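Side-chain contacts in alpha-1,3-glucanase (Bacillus circulans, PDB 5ZRU), which hydrolyses alpha-1,3-glucan through the GH87 catalytic unit described here and, as a whole protein, probably also binds carbohydrate: residues G130-F135 and T463-Y468; I502-G505 and G509-N512; R532-H537 and A541-T546. All blocks are in the same frame, centred on the assembly; numbering follows the deposited sequence.

How the contacts relate
Contact 1 joins the antiparallel beta-sandwich part of the catalytic unit to its parallel beta-helix, whereas contacts 2 and 3 lie wholly within the beta-helix. The centres of contacts 2 and 3 are about 13 Å apart, and their strands are neighbours: Ile-502 O lies 2.8 Å from Tyr-543 N, and Phe-504 N lies 2.9 Å from Tyr-543 O. Contact 1, with its centre about 20 Å from that of contact 3, touches it where Tyr-468 CB packs on Arg-532 NH1. It is also the one near known metal sites, the Leu-467 side chain lying about 10 Å from a bound calcium ion and about 11 Å from a bound zinc ion.

Contact 1 of 3, residues G130-F135 and T463-Y468; sequences GGRPLF and TSRDLY
A guanidinium-on-guanidinium stack between Arg-132 and Arg-465 bridges two parts of the catalytic unit. Arg-132 stands at the start of strand 132-144 in the antiparallel beta-sandwich of the N-terminal domain, and Arg-465 belongs to a loop between strands 451-459 and 475-478 of the parallel beta-helix. The case illustrates how two like charges can meet flat when some of their N-H groups are directed to other partners. The two side chains run past one another in opposite directions, both extended from CG to NE. Their guanidinium planes are 25° apart and the group centres 3.8 Å apart. The overlap is displaced along the chains: Arg-132 NE sits over the middle of the Arg-465 group, 3.3 Å from its CZ, while Arg-465 CD lies above the rim of the Arg-132 group. Arg-465 reaches this position with CG anti to the backbone N (chi1 -167°), which sends the chain out from the loop toward Arg-132.

No direct hydrogen bond crosses between the segments. Instead, one N-H of each group is taken by an amide oxygen: Gln-42 OE1 accepts from Arg-132 NH1, and Asn-469 OD1 from Arg-465 NE. Gln-42 also donates through NE2 to the carbonyl O of Arg-465, tying the sandwich to the loop a second time.

Leu-467 adds an apolar flank, its CD2 3.9 Å from Arg-132 NH2. The loop is shaped by an ST turn, in which Thr-463 OG1 accepts from the N of Arg-465, and by an Asx turn, in which Asp-466 OD1 accepts from the N of Tyr-468. A water bridges the two parts: lying in the plane of the Arg-132 guanidinium, it accepts from NH2 of Arg-132 at 2.9 Å and donates to O of Arg-465 at 2.9 Å.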
loop_
_atom_site.group_PDB
_atom_site.type_symbol
_atom_site.label_atom_id
_atom_site.label_comp_id
_atom_site.label_asym_id
_atom_site.label_seq_id
_atom_site.Cartn_x
_atom_site.Cartn_y
_atom_site.Cartn_z
ATOM N N GLY A 130 -20.097 3.898 -13.330
ATOM C CA GLY A 130 -19.175 5.010 -13.347
ATOM C C GLY A 130 -17.876 4.836 -14.110
ATOM O O GLY A 130 -17.070 5.774 -14.125
ATOM N N GLY A 131 -17.621 3.687 -14.731
ATOM C CA GLY A 131 -16.417 3.539 -15.528
ATOM C C GLY A 131 -15.847 2.128 -15.448
ATOM O O GLY A 131 -16.531 1.184 -15.055
ATOM N N ARG A 132 -14.567 2.007 -15.855
ATOM C CA ARG A 132 -13.895 0.707 -15.865
ATOM C C ARG A 132 -13.356 0.358 -14.474
ATOM O O ARG A 132 -12.971 1.243 -13.707
ATOM C CB ARG A 132 -12.753 0.696 -16.880
ATOM C CG ARG A 132 -11.589 1.636 -16.565
ATOM C CD ARG A 132 -10.568 1.570 -17.689
ATOM N NE ARG A 132 -9.451 2.490 -17.514
ATOM C CZ ARG A 132 -8.324 2.178 -16.879
ATOM N NH1 ARG A 132 -8.174 0.969 -16.349
ATOM N NH2 ARG A 132 -7.344 3.070 -16.787
ATOM N N PRO A 133 -13.320 -0.929 -14.129
ATOM C CA PRO A 133 -12.995 -1.318 -12.749
ATOM C C PRO A 133 -11.501 -1.427 -12.478
ATOM O O PRO A 133 -10.722 -1.893 -13.317
ATOM C CB PRO A 133 -13.664 -2.693 -12.615
ATOM C CG PRO A 133 -13.541 -3.271 -13.998
ATOM C CD PRO A 133 -13.798 -2.078 -14.920
ATOM N N LEU A 134 -11.118 -0.980 -11.278
ATOM C CA LEU A 134 -9.862 -1.318 -10.619
ATOM C C LEU A 134 -10.191 -1.674 -9.171
ATOM O O LEU A 134 -11.363 -1.686 -8.776
ATOM C CB LEU A 134 -8.843 -0.170 -10.709
ATOM C CG LEU A 134 -8.346 0.179 -12.120
ATOM C CD1 LEU A 134 -7.442 1.426 -12.070
ATOM C CD2 LEU A 134 -7.596 -0.985 -12.733
ATOM N N PHE A 135 -9.160 -1.977 -8.370
ATOM C CA PHE A 135 -9.371 -2.485 -7.006
ATOM C C PHE A 135 -10.220 -3.761 -7.045
ATOM O O PHE A 135 -11.138 -3.944 -6.249
ATOM C CB PHE A 135 -10.027 -1.410 -6.116
ATOM C CG PHE A 135 -9.902 -1.646 -4.609
ATOM C CD1 PHE A 135 -9.262 -2.764 -4.088
ATOM C CD2 PHE A 135 -10.443 -0.722 -3.723
ATOM C CE1 PHE A 135 -9.168 -2.955 -2.695
ATOM C CE2 PHE A 135 -10.348 -0.897 -2.339
ATOM C CZ PHE A 135 -9.715 -2.021 -1.824
ATOM N N THR A 463 3.442 1.456 -17.169
ATOM C CA THR A 463 2.149 1.199 -17.799
ATOM C C THR A 463 2.076 1.910 -19.141
ATOM O O THR A 463 2.811 2.863 -19.406
ATOM C CB THR A 463 0.975 1.657 -16.916
ATOM O OG1 THR A 463 -0.266 1.171 -17.468
ATOM C CG2 THR A 463 0.929 3.198 -16.840
ATOM N N SER A 464 1.163 1.432 -19.984
ATOM C CA SER A 464 0.737 2.177 -21.159
ATOM C C SER A 464 -0.589 2.897 -20.946
ATOM O O SER A 464 -1.022 3.646 -21.832
ATOM C CB SER A 464 0.616 1.241 -22.377
ATOM O OG SER A 464 1.893 0.844 -22.868
ATOM N N ARG A 465 -1.254 2.694 -19.810
ATOM C CA ARG A 465 -2.583 3.290 -19.605
ATOM C C ARG A 465 -2.778 3.706 -18.146
ATOM O O ARG A 465 -3.336 2.953 -17.341
ATOM C CB ARG A 465 -3.672 2.328 -20.048
ATOM C CG ARG A 465 -5.020 3.019 -20.144
ATOM C CD ARG A 465 -6.147 2.052 -20.364
ATOM N NE ARG A 465 -7.403 2.780 -20.537
ATOM C CZ ARG A 465 -8.582 2.191 -20.704
ATOM N NH1 ARG A 465 -8.656 0.876 -20.708
ATOM N NH2 ARG A 465 -9.679 2.920 -20.859
ATOM N N ASP A 466 -2.351 4.922 -17.818
ATOM C CA ASP A 466 -2.728 5.514 -16.544
ATOM C C ASP A 466 -4.153 6.048 -16.678
ATOM O O ASP A 466 -4.864 5.739 -17.639
ATOM C CB ASP A 466 -1.708 6.565 -16.103
ATOM C CG ASP A 466 -1.654 7.786 -17.012
ATOM O OD1 ASP A 466 -2.450 7.893 -17.965
ATOM O OD2 ASP A 466 -0.806 8.665 -16.739
ATOM N N LEU A 467 -4.592 6.864 -15.724
ATOM C CA LEU A 467 -5.968 7.351 -15.767
ATOM C C LEU A 467 -6.172 8.462 -16.790
ATOM O O LEU A 467 -7.312 8.912 -16.967
ATOM C CB LEU A 467 -6.398 7.819 -14.377
ATOM C CG LEU A 467 -6.464 6.661 -13.368
ATOM C CD1 LEU A 467 -6.873 7.178 -12.003
ATOM C CD2 LEU A 467 -7.454 5.600 -13.849
ATOM N N TYR A 468 -5.098 8.915 -17.442
ATOM C CA TYR A 468 -5.148 9.832 -18.575
ATOM C C TYR A 468 -4.912 9.100 -19.892
ATOM O O TYR A 468 -4.625 9.735 -20.917
ATOM C CB TYR A 468 -4.139 10.966 -18.374
ATOM C CG TYR A 468 -4.311 11.564 -17.006
ATOM C CD1 TYR A 468 -5.364 12.428 -16.742
ATOM C CD2 TYR A 468 -3.460 11.214 -15.958
ATOM C CE1 TYR A 468 -5.562 12.945 -15.478
ATOM C CE2 TYR A 468 -3.639 11.741 -14.690
ATOM C CZ TYR A 468 -4.695 12.600 -14.455
ATOM O OH TYR A 468 -4.893 13.123 -13.195
HETATM O O HOH W 1 -5.026 2.772 -15.032
#

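Contact 2 of 3, residues I502-G505 and G509-N512; sequences IQFG and GFEN
Phe-504 drives the edge of its ring into the face of Phe-510, a T-shaped pair with the planes at 83° and the centroids 5.3 Å apart. The closest approach is made by Phe-504 CD2, which stands above the Phe-510 ring toward its rim and comes within 3.7 Å of Phe-510 CD1. Phe-504 CB lies over the same ring, 4.3 Å from its centroid, in a CH-pi contact. With CG beside its own backbone N and anti to the carbonyl carbon (chi1 -67°), Phe-510 points its ring back toward strand 502-505, one face against Phe-504. The pair packs inside one coil of the parallel beta-helix, between strand 502-505 and the short strand that follows it. Strand 502-505 lies between strands 475-478 and 542-544 of neighbouring coils, and the short strand 510-511 pairs with 484-485 before the chain turns a corner at Asn-512. Phe-504 continues into the interior of the beta-helix, touching Phe-515 and Ala-551 and meeting the ring of Phe-573. An alanine in place of Phe-510 would take away the ring face, and is likely to open a gap beside Phe-504 CD2 and leave the Phe-504 ring edge without the face it packs on. Phe-510 also meets the strand end: Gly-505 O lies in the plane of its ring, at the edge, 3.4 Å from Phe-510 CZ.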
loop_
_atom_site.group_PDB
_atom_site.type_symbol
_atom_site.label_atom_id
_atom_site.label_comp_id
_atom_site.label_asym_id
_atom_site.label_seq_id
_atom_site.Cartn_x
_atom_site.Cartn_y
_atom_site.Cartn_z
ATOM N N ILE A 502 12.387 3.875 -17.962
ATOM C CA ILE A 502 12.629 5.186 -17.366
ATOM C C ILE A 502 12.071 6.244 -18.308
ATOM O O ILE A 502 12.418 6.254 -19.494
ATOM C CB ILE A 502 14.128 5.426 -17.110
ATOM C CG1 ILE A 502 14.699 4.312 -16.235
ATOM C CG2 ILE A 502 14.351 6.774 -16.439
ATOM C CD1 ILE A 502 16.211 4.356 -16.145
ATOM N N GLN A 503 11.216 7.128 -17.780
ATOM C CA GLN A 503 10.453 8.090 -18.584
ATOM C C GLN A 503 10.585 9.493 -18.005
ATOM O O GLN A 503 10.400 9.688 -16.795
ATOM C CB GLN A 503 8.969 7.682 -18.650
ATOM C CG GLN A 503 8.013 8.719 -19.248
ATOM C CD GLN A 503 6.628 8.131 -19.518
ATOM O OE1 GLN A 503 6.514 6.982 -19.928
ATOM N NE2 GLN A 503 5.577 8.917 -19.284
ATOM N N PHE A 504 10.903 10.468 -18.871
ATOM C CA PHE A 504 11.013 11.882 -18.524
ATOM C C PHE A 504 10.075 12.687 -19.409
ATOM O O PHE A 504 10.072 12.503 -20.626
ATOM C CB PHE A 504 12.412 12.487 -18.783
ATOM C CG PHE A 504 13.552 11.814 -18.094
ATOM C CD1 PHE A 504 14.041 10.600 -18.551
ATOM C CD2 PHE A 504 14.215 12.454 -17.058
ATOM C CE1 PHE A 504 15.139 10.010 -17.944
ATOM C CE2 PHE A 504 15.322 11.858 -16.451
ATOM C CZ PHE A 504 15.769 10.644 -16.895
ATOM N N GLY A 505 9.347 13.634 -18.827
ATOM C CA GLY A 505 8.553 14.502 -19.675
ATOM C C GLY A 505 8.002 15.715 -18.956
ATOM O O GLY A 505 8.270 15.943 -17.774
ATOM N N GLY A 509 11.786 21.168 -16.693
ATOM C CA GLY A 509 13.230 21.049 -16.646
ATOM C C GLY A 509 13.693 19.856 -15.819
ATOM O O GLY A 509 13.034 19.429 -14.863
ATOM N N PHE A 510 14.856 19.317 -16.192
ATOM C CA PHE A 510 15.504 18.229 -15.462
ATOM C C PHE A 510 16.967 18.589 -15.250
ATOM O O PHE A 510 17.715 18.758 -16.218
ATOM C CB PHE A 510 15.369 16.900 -16.211
ATOM C CG PHE A 510 13.955 16.399 -16.270
ATOM C CD1 PHE A 510 13.452 15.598 -15.259
ATOM C CD2 PHE A 510 13.123 16.751 -17.320
ATOM C CE1 PHE A 510 12.138 15.140 -15.295
ATOM C CE2 PHE A 510 11.800 16.307 -17.367
ATOM C CZ PHE A 510 11.311 15.492 -16.350
ATOM N N GLU A 511 17.374 18.703 -13.986
ATOM C CA GLU A 511 18.685 19.234 -13.624
ATOM C C GLU A 511 19.372 18.307 -12.629
ATOM O O GLU A 511 18.797 17.994 -11.584
ATOM C CB GLU A 511 18.542 20.633 -13.015
ATOM C CG GLU A 511 17.891 21.646 -13.958
ATOM C CD GLU A 511 17.427 22.904 -13.239
ATOM O OE1 GLU A 511 16.392 23.475 -13.653
ATOM O OE2 GLU A 511 18.092 23.315 -12.262
ATOM N N ASN A 512 20.608 17.906 -12.937
ATOM C CA ASN A 512 21.418 17.043 -12.068
ATOM C C ASN A 512 20.659 15.769 -11.680
ATOM O O ASN A 512 20.474 15.456 -10.507
ATOM C CB ASN A 512 21.880 17.791 -10.813
ATOM C CG ASN A 512 22.919 17.000 -10.005
ATOM O OD1 ASN A 512 23.685 16.216 -10.563
ATOM N ND2 ASN A 512 22.940 17.207 -8.694
#

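Contact 3 of 3, residues R532-H537 and A541-T546; sequences RFSSPH and AIYTYT
The loop between strands 513-523 and 542-544 of the beta-helix packs against side chains of the second strand and the residue after it: Phe-533 and Ser-534 of the loop meet Tyr-545 and Tyr-543. Phe-533 and Tyr-545 form a face-to-face stack with centroids 3.7 Å apart and planes at 8°, and Tyr-545 CE2 lies over the centre of the Phe-533 ring. Arg-532 CD lies over the opposite face, toward the rim, and the ring is sandwiched between Arg-532 and Tyr-545. Tyr-545 is set for this by chi1 of 56°, its CG between the backbone N and the carbonyl carbon. In the parallel beta-helix both tyrosines, and Phe-533, pack against Gln-503 of the adjacent strand 502-505. Beside the stack, Ser-534 OG approaches Tyr-543 at its edge, in the ring plane, and hydrogen-bonds to OH at 2.7 Å; either hydroxyl could be the donor. Glu-471 adds a weak hydrogen bond to the same OH. His-537 crosses over a face of Tyr-543 with its plane inclined at 36°, NE2 above the rim of the phenol. Its ring is steadied within its own segment, ND1 donating almost straight to O of Ser-535, 2.8 Å away and in the ring plane.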
loop_
_atom_site.group_PDB
_atom_site.type_symbol
_atom_site.label_atom_id
_atom_site.label_comp_id
_atom_site.label_asym_id
_atom_site.label_seq_id
_atom_site.Cartn_x
_atom_site.Cartn_y
_atom_site.Cartn_z
ATOM N N ARG A 532 0.336 8.355 -25.780
ATOM C CA ARG A 532 -0.262 9.642 -25.450
ATOM C C ARG A 532 0.638 10.787 -25.889
ATOM O O ARG A 532 0.181 11.740 -26.529
ATOM C CB ARG A 532 -0.532 9.729 -23.948
ATOM C CG ARG A 532 -1.058 11.101 -23.472
ATOM C CD ARG A 532 -1.136 11.123 -21.952
ATOM N NE ARG A 532 -1.639 12.377 -21.399
ATOM C CZ ARG A 532 -1.541 12.710 -20.114
ATOM N NH1 ARG A 532 -0.934 11.893 -19.259
ATOM N NH2 ARG A 532 -2.032 13.863 -19.680
ATOM N N PHE A 533 1.932 10.699 -25.575
ATOM C CA PHE A 533 2.809 11.857 -25.672
ATOM C C PHE A 533 3.552 11.966 -26.992
ATOM O O PHE A 533 3.945 13.076 -27.367
ATOM C CB PHE A 533 3.847 11.839 -24.545
ATOM C CG PHE A 533 3.255 11.929 -23.174
ATOM C CD1 PHE A 533 2.523 13.054 -22.789
ATOM C CD2 PHE A 533 3.440 10.903 -22.263
ATOM C CE1 PHE A 533 1.981 13.145 -21.511
ATOM C CE2 PHE A 533 2.895 10.986 -20.986
ATOM C CZ PHE A 533 2.173 12.108 -20.610
ATOM N N SER A 534 3.762 10.861 -27.700
ATOM C CA SER A 534 4.708 10.854 -28.803
ATOM C C SER A 534 4.126 10.057 -29.956
ATOM O O SER A 534 2.954 9.660 -29.952
ATOM C CB SER A 534 6.058 10.260 -28.370
ATOM O OG SER A 534 6.410 10.690 -27.071
ATOM N N SER A 535 4.963 9.835 -30.959
ATOM C CA SER A 535 4.607 8.949 -32.041
ATOM C C SER A 535 4.629 7.507 -31.540
ATOM O O SER A 535 5.250 7.211 -30.513
ATOM C CB SER A 535 5.582 9.142 -33.196
ATOM O OG SER A 535 6.907 9.117 -32.713
ATOM N N PRO A 536 3.952 6.591 -32.242
ATOM C CA PRO A 536 3.906 5.198 -31.777
ATOM C C PRO A 536 5.298 4.611 -31.615
ATOM O O PRO A 536 6.225 4.934 -32.360
ATOM C CB PRO A 536 3.130 4.474 -32.887
ATOM C CG PRO A 536 2.361 5.540 -33.569
ATOM C CD PRO A 536 3.193 6.775 -33.496
ATOM N N HIS A 537 5.438 3.731 -30.627
ATOM C CA HIS A 537 6.750 3.161 -30.344
ATOM C C HIS A 537 6.635 1.984 -29.392
ATOM O O HIS A 537 5.763 1.987 -28.514
ATOM C CB HIS A 537 7.680 4.211 -29.735
ATOM C CG HIS A 537 7.217 4.742 -28.408
ATOM N ND1 HIS A 537 6.313 5.776 -28.295
ATOM C CD2 HIS A 537 7.541 4.388 -27.139
ATOM C CE1 HIS A 537 6.107 6.043 -27.017
ATOM N NE2 HIS A 537 6.839 5.215 -26.294
ATOM N N ALA A 541 14.167 1.336 -23.088
ATOM C CA ALA A 541 14.906 1.454 -21.832
ATOM C C ALA A 541 14.790 2.860 -21.254
ATOM O O ALA A 541 14.546 3.032 -20.054
ATOM C CB ALA A 541 16.374 1.096 -22.044
ATOM N N ILE A 542 14.996 3.881 -22.085
ATOM C CA ILE A 542 14.918 5.273 -21.660
ATOM C C ILE A 542 14.077 6.034 -22.671
ATOM O O ILE A 542 14.301 5.918 -23.881
ATOM C CB ILE A 542 16.313 5.916 -21.531
ATOM C CG1 ILE A 542 17.199 5.077 -20.602
ATOM C CG2 ILE A 542 16.196 7.350 -21.039
ATOM C CD1 ILE A 542 18.686 5.488 -20.619
ATOM N N TYR A 543 13.162 6.856 -22.168
ATOM C CA TYR A 543 12.155 7.549 -22.963
ATOM C C TYR A 543 12.038 8.978 -22.471
ATOM O O TYR A 543 11.902 9.203 -21.269
ATOM C CB TYR A 543 10.809 6.812 -22.827
ATOM C CG TYR A 543 9.576 7.494 -23.380
ATOM C CD1 TYR A 543 9.536 7.975 -24.686
ATOM C CD2 TYR A 543 8.421 7.585 -22.609
ATOM C CE1 TYR A 543 8.376 8.575 -25.195
ATOM C CE2 TYR A 543 7.267 8.170 -23.105
ATOM C CZ TYR A 543 7.250 8.659 -24.398
ATOM O OH TYR A 543 6.092 9.219 -24.884
ATOM N N THR A 544 12.091 9.952 -23.382
ATOM C CA THR A 544 11.683 11.302 -23.027
ATOM C C THR A 544 10.676 11.807 -24.050
ATOM O O THR A 544 10.721 11.448 -25.232
ATOM C CB THR A 544 12.866 12.297 -22.917
ATOM O OG1 THR A 544 13.178 12.829 -24.209
ATOM C CG2 THR A 544 14.123 11.627 -22.295
ATOM N N TYR A 545 9.733 12.604 -23.565
ATOM C CA TYR A 545 8.803 13.341 -24.413
ATOM C C TYR A 545 8.910 14.834 -24.117
ATOM O O TYR A 545 7.944 15.585 -24.266
ATOM C CB TYR A 545 7.369 12.826 -24.250
ATOM C CG TYR A 545 6.832 12.844 -22.840
ATOM C CD1 TYR A 545 7.183 11.844 -21.928
ATOM C CD2 TYR A 545 5.949 13.837 -22.421
ATOM C CE1 TYR A 545 6.696 11.854 -20.633
ATOM C CE2 TYR A 545 5.448 13.850 -21.118
ATOM C CZ TYR A 545 5.825 12.848 -20.233
ATOM O OH TYR A 545 5.347 12.842 -18.940
ATOM N N THR A 546 10.088 15.255 -23.660
ATOM C CA THR A 546 10.475 16.656 -23.604
ATOM C C THR A 546 11.880 16.790 -24.166
ATOM O O THR A 546 12.697 15.870 -24.060
ATOM C CB THR A 546 10.439 17.234 -22.174
ATOM O OG1 THR A 546 10.786 18.625 -22.203
ATOM C CG2 THR A 546 11.421 16.518 -21.253
#